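Local coordinates for protein Ceg4 (Legionella pneumophila subsp. pneumophila, PDB 6AOK) that dephosphorylates phosphotyrosine as a magnesium-binding HAD-like phosphatase effector and attenuates activation of eukaryotic MAPK pathways, at residues I14-F19 / N146-R151; F96-L101 / D130-K135; G142-D147 / I164-P169; T170-M175 / G191-P196. All blocks are in the same frame, centred on the assembly; numbering follows the deposited sequence.

Contact 1: residues I14-F19 / N146-R151. With MG (magnesium ion), chain B.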
loop_
_atom_site.group_PDB
_atom_site.type_symbol
_atom_site.label_atom_id
_atom_site.label_comp_id
_atom_site.label_asym_id
_atom_site.label_seq_id
_atom_site.Cartn_x
_atom_site.Cartn_y
_atom_site.Cartn_z
ATOM N N ILE A 14 4.820 6.506 -10.560
ATOM C CA ILE A 14 5.336 5.977 -9.306
ATOM C C ILE A 14 4.342 6.349 -8.228
ATOM O O ILE A 14 3.888 7.483 -8.179
ATOM C CB ILE A 14 6.723 6.535 -8.959
ATOM C CG1 ILE A 14 7.682 6.224 -10.093
ATOM C CG2 ILE A 14 7.227 5.924 -7.557
ATOM C CD1 ILE A 14 8.958 7.025 -10.004
ATOM N N ILE A 15 3.993 5.386 -7.391
ATOM C CA ILE A 15 3.077 5.599 -6.292
ATOM C C ILE A 15 3.856 5.454 -4.992
ATOM O O ILE A 15 4.558 4.459 -4.790
ATOM C CB ILE A 15 1.901 4.607 -6.353
ATOM C CG1 ILE A 15 1.109 4.833 -7.637
ATOM C CG2 ILE A 15 1.001 4.771 -5.111
ATOM C CD1 ILE A 15 0.212 3.713 -7.924
ATOM N N PHE A 16 3.672 6.406 -4.091
ATOM C CA PHE A 16 4.123 6.256 -2.719
ATOM C C PHE A 16 2.867 6.351 -1.897
ATOM O O PHE A 16 2.320 7.454 -1.764
ATOM C CB PHE A 16 5.110 7.355 -2.316
ATOM C CG PHE A 16 6.422 7.247 -3.020
ATOM C CD1 PHE A 16 6.706 8.062 -4.116
ATOM C CD2 PHE A 16 7.343 6.318 -2.631
ATOM C CE1 PHE A 16 7.925 7.959 -4.767
ATOM C CE2 PHE A 16 8.518 6.164 -3.308
ATOM C CZ PHE A 16 8.805 6.997 -4.386
ATOM N N THR A 17 2.429 5.220 -1.315
ATOM C CA THR A 17 1.174 5.225 -0.578
ATOM C C THR A 17 1.409 4.646 0.813
ATOM O O THR A 17 2.134 3.658 0.985
ATOM C CB THR A 17 0.079 4.428 -1.318
ATOM O OG1 THR A 17 -1.124 4.480 -0.562
ATOM C CG2 THR A 17 0.480 2.985 -1.466
ATOM N N ASP A 18 0.825 5.290 1.803
ATOM C CA ASP A 18 0.680 4.710 3.129
ATOM C C ASP A 18 -0.195 3.444 3.062
ATOM O O ASP A 18 -0.905 3.202 2.079
ATOM C CB ASP A 18 0.058 5.776 4.059
ATOM C CG ASP A 18 -0.103 5.286 5.488
ATOM O OD1 ASP A 18 0.860 4.676 6.042
ATOM O OD2 ASP A 18 -1.190 5.530 6.052
ATOM N N PHE A 19 -0.117 2.614 4.111
ATOM C CA PHE A 19 -1.003 1.452 4.178
ATOM C C PHE A 19 -2.157 1.687 5.153
ATOM O O PHE A 19 -3.301 1.882 4.713
ATOM C CB PHE A 19 -0.202 0.162 4.518
ATOM C CG PHE A 19 -1.060 -1.078 4.531
ATOM C CD1 PHE A 19 -1.489 -1.653 3.332
ATOM C CD2 PHE A 19 -1.430 -1.674 5.740
ATOM C CE1 PHE A 19 -2.288 -2.780 3.328
ATOM C CE2 PHE A 19 -2.245 -2.814 5.734
ATOM C CZ PHE A 19 -2.660 -3.363 4.532
ATOM N N ASN A 146 13.156 9.434 4.525
ATOM C CA ASN A 146 14.342 8.713 4.063
ATOM C C ASN A 146 13.945 7.595 3.128
ATOM O O ASN A 146 14.650 7.318 2.142
ATOM C CB ASN A 146 15.126 8.144 5.254
ATOM C CG ASN A 146 16.221 9.102 5.742
ATOM O OD1 ASN A 146 16.419 10.209 5.184
ATOM N ND2 ASN A 146 16.929 8.697 6.807
ATOM N N ASP A 147 12.821 6.930 3.418
ATOM C CA ASP A 147 12.398 5.838 2.549
ATOM C C ASP A 147 12.092 6.343 1.138
ATOM O O ASP A 147 12.501 5.721 0.150
ATOM C CB ASP A 147 11.194 5.121 3.145
ATOM C CG ASP A 147 11.604 4.035 4.176
ATOM O OD1 ASP A 147 12.815 3.742 4.306
ATOM O OD2 ASP A 147 10.731 3.471 4.865
ATOM N N VAL A 148 11.356 7.447 1.010
ATOM C CA VAL A 148 11.038 7.937 -0.340
ATOM C C VAL A 148 12.286 8.551 -0.998
ATOM O O VAL A 148 12.518 8.427 -2.218
ATOM C CB VAL A 148 9.879 8.945 -0.249
ATOM C CG1 VAL A 148 9.588 9.643 -1.602
ATOM C CG2 VAL A 148 8.646 8.227 0.331
ATOM N N ASN A 149 13.078 9.282 -0.210
ATOM C CA ASN A 149 14.270 9.896 -0.761
ATOM C C ASN A 149 15.204 8.835 -1.324
ATOM O O ASN A 149 15.753 8.988 -2.424
ATOM C CB ASN A 149 14.982 10.708 0.316
ATOM C CG ASN A 149 16.218 11.424 -0.232
ATOM O OD1 ASN A 149 16.086 12.356 -1.019
ATOM N ND2 ASN A 149 17.421 10.991 0.182
ATOM N N SER A 150 15.418 7.765 -0.566
ATOM C CA SER A 150 16.310 6.702 -1.023
ATOM C C SER A 150 15.722 5.962 -2.228
ATOM O O SER A 150 16.429 5.638 -3.185
ATOM C CB SER A 150 16.572 5.728 0.129
ATOM O OG SER A 150 17.441 6.294 1.089
ATOM N N ARG A 151 14.434 5.676 -2.193
ATOM C CA ARG A 151 13.802 4.974 -3.306
ATOM C C ARG A 151 13.845 5.798 -4.599
ATOM O O ARG A 151 14.155 5.267 -5.679
ATOM C CB ARG A 151 12.369 4.643 -2.913
ATOM C CG ARG A 151 11.633 3.890 -4.001
ATOM C CD ARG A 151 12.273 2.514 -4.199
ATOM N NE ARG A 151 11.380 1.714 -5.030
ATOM C CZ ARG A 151 11.788 0.899 -5.986
ATOM N NH1 ARG A 151 13.077 0.823 -6.273
ATOM N NH2 ARG A 151 10.893 0.171 -6.639
HETATM MG MG MG B . -1.813 5.727 7.921
HETATM O O HOH W 1 -0.365 4.622 8.851
HETATM O O HOH W 2 -0.400 7.276 8.103
HETATM O O HOH W 3 -2.742 6.149 9.772
#
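Phe-16 lays one face of its ring under Val-148, whose CG1 methyl stands 3.8 Å from the centroid of the Phe-16 ring and only 7° off its normal, a CH-pi contact almost straight above the centre. The pair joins strand 13-17, the central strand of the parallel sheet in this HAD-like alpha/beta domain, to helix 144-153 packed on one side of that sheet. Both methyls of Val-148 take part: with CG1 anti to the backbone N (chi1 173°), CG2 falls nearer the root of the ring and reaches Phe-16 CD2 at 3.8 Å. Arg-151, one helical turn later, comes in at the edge instead, its CG lying in the ring plane 3.9 Å from Phe-16 CE2. The arginine touches the ring through its aliphatic part, while its NE is hydrogen-bonded to Asn-109 on the adjacent strand and its guanidinium stands nearly perpendicular to the ring. Met-175 of helix 169-180, present as selenomethionine, packs against both Phe-16 and Val-148, extending the apolar layer. Beyond the strand the chain passes directly into the metal site, where Asp-18 OD2 binds the magnesium ion at 2.0 Å and Asp-18 OD1 accepts a hydrogen bond from a metal-bound water.

Contact 2: residues F96-L101 / D130-K135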
loop_
_atom_site.group_PDB
_atom_site.type_symbol
_atom_site.label_atom_id
_atom_site.label_comp_id
_atom_site.label_asym_id
_atom_site.label_seq_id
_atom_site.Cartn_x
_atom_site.Cartn_y
_atom_site.Cartn_z
ATOM N N PHE A 96 -8.206 -0.788 -7.590
ATOM C CA PHE A 96 -7.051 0.029 -7.945
ATOM C C PHE A 96 -5.759 -0.787 -7.976
ATOM O O PHE A 96 -5.004 -0.738 -8.966
ATOM C CB PHE A 96 -6.887 1.167 -6.948
ATOM C CG PHE A 96 -5.695 2.045 -7.221
ATOM C CD1 PHE A 96 -5.773 3.102 -8.110
ATOM C CD2 PHE A 96 -4.484 1.817 -6.557
ATOM C CE1 PHE A 96 -4.650 3.930 -8.313
ATOM C CE2 PHE A 96 -3.398 2.593 -6.787
ATOM C CZ PHE A 96 -3.477 3.664 -7.651
ATOM N N PHE A 97 -5.488 -1.543 -6.900
ATOM C CA PHE A 97 -4.264 -2.341 -6.854
ATOM C C PHE A 97 -4.245 -3.477 -7.861
ATOM O O PHE A 97 -3.175 -3.793 -8.387
ATOM C CB PHE A 97 -4.028 -2.833 -5.421
ATOM C CG PHE A 97 -3.536 -1.727 -4.571
ATOM C CD1 PHE A 97 -2.237 -1.268 -4.730
ATOM C CD2 PHE A 97 -4.384 -1.036 -3.732
ATOM C CE1 PHE A 97 -1.773 -0.177 -4.012
ATOM C CE2 PHE A 97 -3.933 0.083 -3.001
ATOM C CZ PHE A 97 -2.613 0.511 -3.155
ATOM N N HIS A 98 -5.388 -4.096 -8.186
ATOM C CA HIS A 98 -5.350 -5.048 -9.286
ATOM C C HIS A 98 -4.914 -4.354 -10.568
ATOM O O HIS A 98 -4.158 -4.915 -11.361
ATOM C CB HIS A 98 -6.713 -5.729 -9.510
ATOM C CG HIS A 98 -6.989 -6.872 -8.571
ATOM N ND1 HIS A 98 -6.110 -7.924 -8.386
ATOM C CD2 HIS A 98 -8.038 -7.108 -7.741
ATOM C CE1 HIS A 98 -6.610 -8.764 -7.493
ATOM N NE2 HIS A 98 -7.794 -8.305 -7.106
ATOM N N GLU A 99 -5.372 -3.136 -10.798
ATOM C CA GLU A 99 -4.945 -2.454 -12.014
ATOM C C GLU A 99 -3.446 -2.112 -11.969
ATOM O O GLU A 99 -2.705 -2.361 -12.931
ATOM C CB GLU A 99 -5.765 -1.193 -12.207
ATOM C CG GLU A 99 -5.298 -0.405 -13.374
ATOM C CD GLU A 99 -5.745 -1.029 -14.674
ATOM O OE1 GLU A 99 -6.812 -1.697 -14.717
ATOM O OE2 GLU A 99 -5.015 -0.852 -15.661
ATOM N N VAL A 100 -2.974 -1.540 -10.869
ATOM C CA VAL A 100 -1.615 -1.025 -10.950
ATOM C C VAL A 100 -0.571 -2.125 -10.766
ATOM O O VAL A 100 0.569 -1.974 -11.232
ATOM C CB VAL A 100 -1.384 0.119 -9.947
ATOM C CG1 VAL A 100 -2.248 1.356 -10.333
ATOM C CG2 VAL A 100 -1.647 -0.322 -8.494
ATOM N N LEU A 101 -0.916 -3.218 -10.087
ATOM C CA LEU A 101 0.076 -4.264 -9.904
ATOM C C LEU A 101 0.185 -5.159 -11.120
ATOM O O LEU A 101 1.022 -6.056 -11.115
ATOM C CB LEU A 101 -0.250 -5.124 -8.695
ATOM C CG LEU A 101 -0.152 -4.385 -7.372
ATOM C CD1 LEU A 101 -0.668 -5.244 -6.147
ATOM C CD2 LEU A 101 1.317 -3.901 -7.153
ATOM N N ASP A 130 0.463 -14.212 -5.780
ATOM C CA ASP A 130 1.851 -13.965 -5.410
ATOM C C ASP A 130 2.542 -13.085 -6.437
ATOM O O ASP A 130 3.346 -12.212 -6.072
ATOM C CB ASP A 130 2.596 -15.278 -5.262
ATOM C CG ASP A 130 2.125 -16.085 -4.065
ATOM O OD1 ASP A 130 1.607 -15.483 -3.105
ATOM O OD2 ASP A 130 2.285 -17.334 -4.084
ATOM N N GLU A 131 2.226 -13.298 -7.730
ATOM C CA GLU A 131 2.770 -12.464 -8.797
ATOM C C GLU A 131 2.440 -10.994 -8.579
ATOM O O GLU A 131 3.314 -10.125 -8.709
ATOM C CB GLU A 131 2.237 -12.924 -10.152
ATOM C CG GLU A 131 2.928 -12.219 -11.291
ATOM C CD GLU A 131 2.225 -12.450 -12.622
ATOM O OE1 GLU A 131 1.615 -13.542 -12.808
ATOM O OE2 GLU A 131 2.276 -11.524 -13.469
ATOM N N GLU A 132 1.178 -10.689 -8.254
ATOM C CA GLU A 132 0.822 -9.306 -8.007
ATOM C C GLU A 132 1.517 -8.774 -6.772
ATOM O O GLU A 132 1.988 -7.637 -6.756
ATOM C CB GLU A 132 -0.690 -9.167 -7.832
ATOM C CG GLU A 132 -1.459 -9.341 -9.095
ATOM C CD GLU A 132 -2.955 -9.379 -8.804
ATOM O OE1 GLU A 132 -3.442 -10.329 -8.125
ATOM O OE2 GLU A 132 -3.623 -8.401 -9.216
ATOM N N ILE A 133 1.548 -9.570 -5.703
ATOM C CA ILE A 133 2.134 -9.081 -4.465
ATOM C C ILE A 133 3.621 -8.830 -4.637
ATOM O O ILE A 133 4.182 -7.887 -4.030
ATOM C CB ILE A 133 1.837 -10.085 -3.348
ATOM C CG1 ILE A 133 0.330 -10.078 -3.097
ATOM C CG2 ILE A 133 2.576 -9.685 -2.075
ATOM C CD1 ILE A 133 -0.163 -11.091 -2.069
ATOM N N SER A 134 4.267 -9.642 -5.471
ATOM C CA SER A 134 5.696 -9.451 -5.749
ATOM C C SER A 134 5.971 -8.132 -6.472
ATOM O O SER A 134 7.134 -7.741 -6.595
ATOM C CB SER A 134 6.223 -10.591 -6.568
ATOM O OG SER A 134 5.861 -10.493 -7.948
ATOM N N LYS A 135 4.954 -7.426 -6.939
ATOM C CA LYS A 135 5.263 -6.153 -7.567
ATOM C C LYS A 135 5.177 -4.998 -6.600
ATOM O O LYS A 135 5.438 -3.860 -6.998
ATOM C CB LYS A 135 4.349 -5.893 -8.766
ATOM C CG LYS A 135 4.254 -7.065 -9.708
ATOM C CD LYS A 135 5.375 -7.099 -10.695
ATOM C CE LYS A 135 5.359 -8.435 -11.530
ATOM N NZ LYS A 135 4.083 -8.648 -12.345
HETATM O O HOH W 4 0.970 -8.847 -11.930
#
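Glu-132 comes in at the edge of the His-98 ring, the imidazole and carboxylate planes nearly coplanar, 18° apart. His-98 ND1 donates to Glu-132 OE2 at 2.7 Å, with an N-H...O angle of 163°; the oxygen uses its syn lone pair and sits in the ring plane. The glutamate chain reaches across extended (chi2 172°), and its other oxygen, OE1, accepts from the backbone N of Ser-129, so the two bonds should restrict rotation of the carboxylate. Phe-128 stacks on the imidazole as well. Beside this polar bridge Leu-101 points toward helix 130-133, its CD1 resting 3.6 Å from Glu-132 O. Leu-101 and Lys-135 run past one another in opposite directions, with Leu-101 CD2 4.0 Å from Lys-135 CB. A water donates to Leu-101 O and is weakly bonded to the ammonium of Lys-135. The whole is a His-carboxylate hydrogen bond beside a leucine contact, joining the end of helix 91-100 to the short helix before edge strand 136-139 of the alpha/beta domain, away from the metal site.

Contact 3: residues G142-D147 / I164-P169. With MG (magnesium ion), chain B.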
loop_
_atom_site.group_PDB
_atom_site.type_symbol
_atom_site.label_atom_id
_atom_site.label_comp_id
_atom_site.label_asym_id
_atom_site.label_seq_id
_atom_site.Cartn_x
_atom_site.Cartn_y
_atom_site.Cartn_z
ATOM N N GLY A 142 10.285 3.312 8.851
ATOM C CA GLY A 142 9.596 4.114 9.826
ATOM C C GLY A 142 9.857 5.583 9.653
ATOM O O GLY A 142 9.193 6.398 10.288
ATOM N N TYR A 143 10.786 5.942 8.783
ATOM C CA TYR A 143 11.086 7.343 8.516
ATOM C C TYR A 143 10.758 7.547 7.044
ATOM O O TYR A 143 11.567 7.208 6.165
ATOM C CB TYR A 143 12.549 7.660 8.822
ATOM C CG TYR A 143 12.900 9.126 8.651
ATOM C CD1 TYR A 143 11.923 10.130 8.791
ATOM C CD2 TYR A 143 14.220 9.508 8.361
ATOM C CE1 TYR A 143 12.257 11.478 8.667
ATOM C CE2 TYR A 143 14.557 10.818 8.211
ATOM C CZ TYR A 143 13.590 11.797 8.369
ATOM O OH TYR A 143 13.985 13.077 8.199
ATOM N N LYS A 144 9.553 8.076 6.774
ATOM C CA LYS A 144 9.076 8.099 5.398
ATOM C C LYS A 144 9.921 9.006 4.500
ATOM O O LYS A 144 10.087 8.711 3.308
ATOM C CB LYS A 144 7.596 8.513 5.381
ATOM C CG LYS A 144 6.709 7.509 6.137
ATOM C CD LYS A 144 5.263 7.442 5.555
ATOM C CE LYS A 144 4.396 6.540 6.409
ATOM N NZ LYS A 144 2.985 6.355 5.915
ATOM N N PHE A 145 10.427 10.122 5.024
ATOM C CA PHE A 145 11.276 10.970 4.187
ATOM C C PHE A 145 12.464 10.179 3.651
ATOM O O PHE A 145 12.780 10.251 2.463
ATOM C CB PHE A 145 11.791 12.199 4.944
ATOM C CG PHE A 145 12.786 13.003 4.121
ATOM C CD1 PHE A 145 12.339 13.899 3.179
ATOM C CD2 PHE A 145 14.151 12.771 4.226
ATOM C CE1 PHE A 145 13.251 14.631 2.379
ATOM C CE2 PHE A 145 15.063 13.457 3.441
ATOM C CZ PHE A 145 14.598 14.411 2.505
ATOM N N ASN A 146 13.156 9.434 4.525
ATOM C CA ASN A 146 14.342 8.713 4.063
ATOM C C ASN A 146 13.945 7.595 3.128
ATOM O O ASN A 146 14.650 7.318 2.142
ATOM C CB ASN A 146 15.126 8.144 5.254
ATOM C CG ASN A 146 16.221 9.102 5.742
ATOM O OD1 ASN A 146 16.419 10.209 5.184
ATOM N ND2 ASN A 146 16.929 8.697 6.807
ATOM N N ASP A 147 12.821 6.930 3.418
ATOM C CA ASP A 147 12.398 5.838 2.549
ATOM C C ASP A 147 12.092 6.343 1.138
ATOM O O ASP A 147 12.501 5.721 0.150
ATOM C CB ASP A 147 11.194 5.121 3.145
ATOM C CG ASP A 147 11.604 4.035 4.176
ATOM O OD1 ASP A 147 12.815 3.742 4.306
ATOM O OD2 ASP A 147 10.731 3.471 4.865
ATOM N N ILE A 164 1.189 10.530 -4.123
ATOM C CA ILE A 164 1.515 10.505 -2.696
ATOM C C ILE A 164 0.214 10.454 -1.920
ATOM O O ILE A 164 -0.611 11.360 -2.053
ATOM C CB ILE A 164 2.319 11.727 -2.253
ATOM C CG1 ILE A 164 3.511 11.924 -3.200
ATOM C CG2 ILE A 164 2.768 11.530 -0.796
ATOM C CD1 ILE A 164 4.150 13.357 -3.124
ATOM N N LEU A 165 0.026 9.392 -1.123
ATOM C CA LEU A 165 -1.224 9.191 -0.396
ATOM C C LEU A 165 -0.885 8.905 1.042
ATOM O O LEU A 165 -0.106 7.979 1.314
ATOM C CB LEU A 165 -2.032 8.022 -0.967
ATOM C CG LEU A 165 -2.362 8.275 -2.431
ATOM C CD1 LEU A 165 -1.472 7.385 -3.265
ATOM C CD2 LEU A 165 -3.835 8.050 -2.754
ATOM N N ASP A 166 -1.454 9.678 1.964
ATOM C CA ASP A 166 -1.216 9.376 3.385
ATOM C C ASP A 166 -2.293 10.043 4.230
ATOM O O ASP A 166 -2.658 11.199 3.987
ATOM C CB ASP A 166 0.186 9.840 3.834
ATOM C CG ASP A 166 0.723 9.053 5.019
ATOM O OD1 ASP A 166 -0.029 8.891 6.007
ATOM O OD2 ASP A 166 1.918 8.607 4.985
ATOM N N ASP A 167 -2.800 9.315 5.230
ATOM C CA ASP A 167 -3.750 9.965 6.118
ATOM C C ASP A 167 -3.089 10.765 7.234
ATOM O O ASP A 167 -3.781 11.531 7.899
ATOM C CB ASP A 167 -4.744 8.939 6.743
ATOM C CG ASP A 167 -4.041 7.896 7.643
ATOM O OD1 ASP A 167 -3.085 7.222 7.177
ATOM O OD2 ASP A 167 -4.403 7.747 8.839
ATOM N N SER A 168 -1.806 10.598 7.469
ATOM C CA SER A 168 -1.126 11.363 8.493
ATOM C C SER A 168 -0.520 12.628 7.885
ATOM O O SER A 168 0.347 12.522 7.025
ATOM C CB SER A 168 -0.020 10.512 9.122
ATOM O OG SER A 168 0.996 11.341 9.658
ATOM N N PRO A 169 -0.888 13.822 8.330
ATOM C CA PRO A 169 -0.276 15.040 7.729
ATOM C C PRO A 169 1.245 15.105 7.832
ATOM O O PRO A 169 1.917 15.539 6.884
ATOM C CB PRO A 169 -0.929 16.174 8.530
ATOM C CG PRO A 169 -2.208 15.600 9.012
ATOM C CD PRO A 169 -1.949 14.131 9.289
HETATM MG MG MG B . -1.813 5.727 7.921
HETATM O O HOH W 2 -0.400 7.276 8.103
HETATM O O HOH W 3 -2.742 6.149 9.772
HETATM O O HOH W 1 -0.365 4.622 8.851
#
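Lys-144 and Asp-166 approach from opposite directions and close a buried salt bridge beside the magnesium site of this HAD-like fold, where loops at the ends of the parallel strands gather the acidic residues. Among the charged contacts, Lys-144 NZ lies 2.7 Å from Asp-166 OD2, meeting it on the syn side but 27° out of the carboxylate plane. The lysine chain is extended beyond CG (chi3 -175°), which carries the ammonium from the start of helix 144-153 across to the strand end. There it also forms a salt bridge with Asp-18 and a hydrogen bond to Val-111 O, so three acceptors grip the one buried nitrogen. Hydrogen bonding occupies the other oxygen of Asp-166: OD1 accepts from Ser-168 N at 2.9 Å, making an Asx turn just before helix 169-180, and from a metal-bound water at 2.7 Å. Asp-166 thus belongs to the second shell, holding a water that binds the metal. Metal coordination falls to its neighbour, with Asp-18 OD2 and the backbone O of Asp-20 completing the protein ligands: Asp-167 OD1 binds magnesium at 2.1 Å, while Asp-167 OD2 accepts from another metal-bound water at 2.5 Å.

Contact 4: residues T170-M175 / G191-P196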
loop_
_atom_site.group_PDB
_atom_site.type_symbol
_atom_site.label_atom_id
_atom_site.label_comp_id
_atom_site.label_asym_id
_atom_site.label_seq_id
_atom_site.Cartn_x
_atom_site.Cartn_y
_atom_site.Cartn_z
ATOM N N THR A 170 1.814 14.719 8.984
ATOM C CA THR A 170 3.270 14.762 9.145
ATOM C C THR A 170 3.964 13.832 8.159
ATOM O O THR A 170 4.987 14.185 7.527
ATOM C CB THR A 170 3.643 14.378 10.592
ATOM O OG1 THR A 170 3.103 15.343 11.492
ATOM C CG2 THR A 170 5.135 14.367 10.774
ATOM N N ASP A 171 3.454 12.617 8.031
ATOM C CA ASP A 171 4.093 11.655 7.137
ATOM C C ASP A 171 3.879 12.033 5.672
ATOM O O ASP A 171 4.811 11.935 4.853
ATOM C CB ASP A 171 3.585 10.248 7.434
ATOM C CG ASP A 171 4.064 9.733 8.810
ATOM O OD1 ASP A 171 5.277 9.722 9.062
ATOM O OD2 ASP A 171 3.222 9.333 9.631
ATOM N N TYR A 172 2.684 12.534 5.334
ATOM C CA TYR A 172 2.453 13.069 3.993
ATOM C C TYR A 172 3.491 14.136 3.646
ATOM O O TYR A 172 4.142 14.091 2.581
ATOM C CB TYR A 172 1.038 13.673 3.922
ATOM C CG TYR A 172 0.762 14.315 2.575
ATOM C CD1 TYR A 172 0.242 13.571 1.524
ATOM C CD2 TYR A 172 1.049 15.641 2.350
ATOM C CE1 TYR A 172 0.004 14.151 0.306
ATOM C CE2 TYR A 172 0.796 16.234 1.144
ATOM C CZ TYR A 172 0.258 15.474 0.126
ATOM O OH TYR A 172 0.034 16.066 -1.102
ATOM N N ALA A 173 3.705 15.055 4.572
ATOM C CA ALA A 173 4.560 16.211 4.344
ATOM C C ALA A 173 5.997 15.782 4.089
ATOM O O ALA A 173 6.676 16.376 3.248
ATOM C CB ALA A 173 4.478 17.163 5.548
ATOM N N GLU A 174 6.472 14.770 4.827
ATOM C CA GLU A 174 7.777 14.147 4.576
ATOM C C GLU A 174 7.895 13.544 3.187
ATOM O O GLU A 174 8.908 13.725 2.518
ATOM C CB GLU A 174 8.045 13.035 5.596
ATOM C CG GLU A 174 8.304 13.549 7.027
ATOM C CD GLU A 174 8.610 12.375 7.952
ATOM O OE1 GLU A 174 9.079 11.305 7.483
ATOM O OE2 GLU A 174 8.410 12.541 9.161
HETATM N N MSE A 175 6.915 12.777 2.757
HETATM C CA MSE A 175 7.011 12.205 1.450
HETATM C C MSE A 175 6.997 13.269 0.378
HETATM O O MSE A 175 7.738 13.215 -0.542
HETATM C CB MSE A 175 5.911 11.200 1.199
HETATM C CG MSE A 175 5.907 10.087 2.231
HETATM SE SE MSE A 175 5.044 8.430 1.604
HETATM C CE MSE A 175 3.232 9.063 2.068
ATOM N N GLY A 191 -1.022 14.549 -5.017
ATOM C CA GLY A 191 -0.907 14.299 -3.591
ATOM C C GLY A 191 -2.283 14.298 -2.962
ATOM O O GLY A 191 -3.103 15.184 -3.220
ATOM N N TYR A 192 -2.541 13.291 -2.124
ATOM C CA TYR A 192 -3.809 13.186 -1.426
ATOM C C TYR A 192 -3.535 12.931 0.047
ATOM O O TYR A 192 -2.958 11.902 0.414
ATOM C CB TYR A 192 -4.669 12.061 -2.009
ATOM C CG TYR A 192 -4.895 12.247 -3.471
ATOM C CD1 TYR A 192 -5.891 13.109 -3.942
ATOM C CD2 TYR A 192 -4.058 11.620 -4.391
ATOM C CE1 TYR A 192 -6.084 13.312 -5.266
ATOM C CE2 TYR A 192 -4.247 11.823 -5.768
ATOM C CZ TYR A 192 -5.272 12.660 -6.172
ATOM O OH TYR A 192 -5.468 12.877 -7.491
ATOM N N ARG A 193 -3.998 13.834 0.865
ATOM C CA ARG A 193 -3.924 13.745 2.317
ATOM C C ARG A 193 -5.383 13.743 2.759
ATOM O O ARG A 193 -6.020 14.793 2.833
ATOM C CB ARG A 193 -3.187 14.948 2.900
ATOM C CG ARG A 193 -2.456 14.659 4.200
ATOM C CD ARG A 193 -3.414 14.178 5.278
ATOM N NE ARG A 193 -4.383 15.206 5.646
ATOM C CZ ARG A 193 -5.414 15.004 6.459
ATOM N NH1 ARG A 193 -6.246 15.998 6.739
ATOM N NH2 ARG A 193 -5.614 13.807 6.994
ATOM N N LYS A 194 -5.906 12.555 3.055
ATOM C CA LYS A 194 -7.307 12.388 3.398
ATOM C C LYS A 194 -7.397 11.657 4.735
ATOM O O LYS A 194 -6.462 10.966 5.145
ATOM C CB LYS A 194 -8.067 11.603 2.303
ATOM C CG LYS A 194 -7.911 12.150 0.910
ATOM C CD LYS A 194 -8.409 13.548 0.875
ATOM C CE LYS A 194 -8.621 14.012 -0.544
ATOM N NZ LYS A 194 -9.214 15.396 -0.561
ATOM N N ASN A 195 -8.531 11.799 5.410
ATOM C CA ASN A 195 -8.821 10.960 6.565
ATOM C C ASN A 195 -9.174 9.524 6.118
ATOM O O ASN A 195 -9.548 9.304 4.963
ATOM C CB ASN A 195 -9.969 11.587 7.376
ATOM C CG ASN A 195 -9.602 12.965 7.901
ATOM O OD1 ASN A 195 -8.457 13.216 8.294
ATOM N ND2 ASN A 195 -10.551 13.876 7.865
ATOM N N PRO A 196 -9.022 8.532 7.007
ATOM C CA PRO A 196 -9.332 7.139 6.635
ATOM C C PRO A 196 -10.735 7.016 6.085
ATOM O O PRO A 196 -11.654 7.694 6.544
ATOM C CB PRO A 196 -9.177 6.373 7.952
ATOM C CG PRO A 196 -8.090 7.169 8.703
ATOM C CD PRO A 196 -8.349 8.632 8.323
#
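Tyr-172 packs tightly against the backbone of Gly-191 and Tyr-192 and the aliphatic side chain of Arg-193, presenting a different part of its ring to each. At the far end its hydroxyl abuts the glycine, with Tyr-172 OH 3.2 Å from Gly-191 CA. Midway, Tyr-172 CE1 lies 3.6 Å from Tyr-192 N. Over one face comes Arg-193: its CB stands 4.0 Å from the centroid of the Tyr-172 ring and 14° off its normal, a CH-pi contact displaced toward the rim, while CG of Arg-193 lies 3.6 Å from Tyr-172 CG. A chi1 of 177° swings the tyrosine ring off helix 169-180 toward the edge strand. This helix is the crossover of the beta-alpha-beta unit formed by strand 161-165, helix 169-180 and strand 189-192, and Ile-164 of the first strand also touches the Tyr-172 side chain. The other side is looser and more polar. Arg-193 bends at chi2 and chi3, turning its guanidinium away from the helix at a steep angle to the tyrosine ring. Its NH2 is hydrogen-bonded to the backbone O of Asp-167, the residue whose carboxylate binds the magnesium ion, and also donates to exposed Asn-195, 3.2 Å away at OD1.

How the contacts relate
All four contacts lie in the N-terminal, HAD-like phosphatase part of a longer protein. The centre of contact 3 is about 7 Å from those of contacts 1 and 4; it shares helix 144-153 with contact 1, and its strand 161-165 leads into helix 169-180 of contact 4, which opens after contact 3 closes. These three reach one parallel sheet through neighbouring strands 13-17, 161-165 and 189-192. Contact 2, nested within the loop closed by contact 1, lies across the chain's centre from contacts 3 and 4; about 17 Å from contact 1 between centres, it touches only that contact, through Ile-15 against Phe-96 and Val-100. Contacts 1 and 3 each contribute a ligand, Asp-18 and Asp-167, to the same magnesium ion.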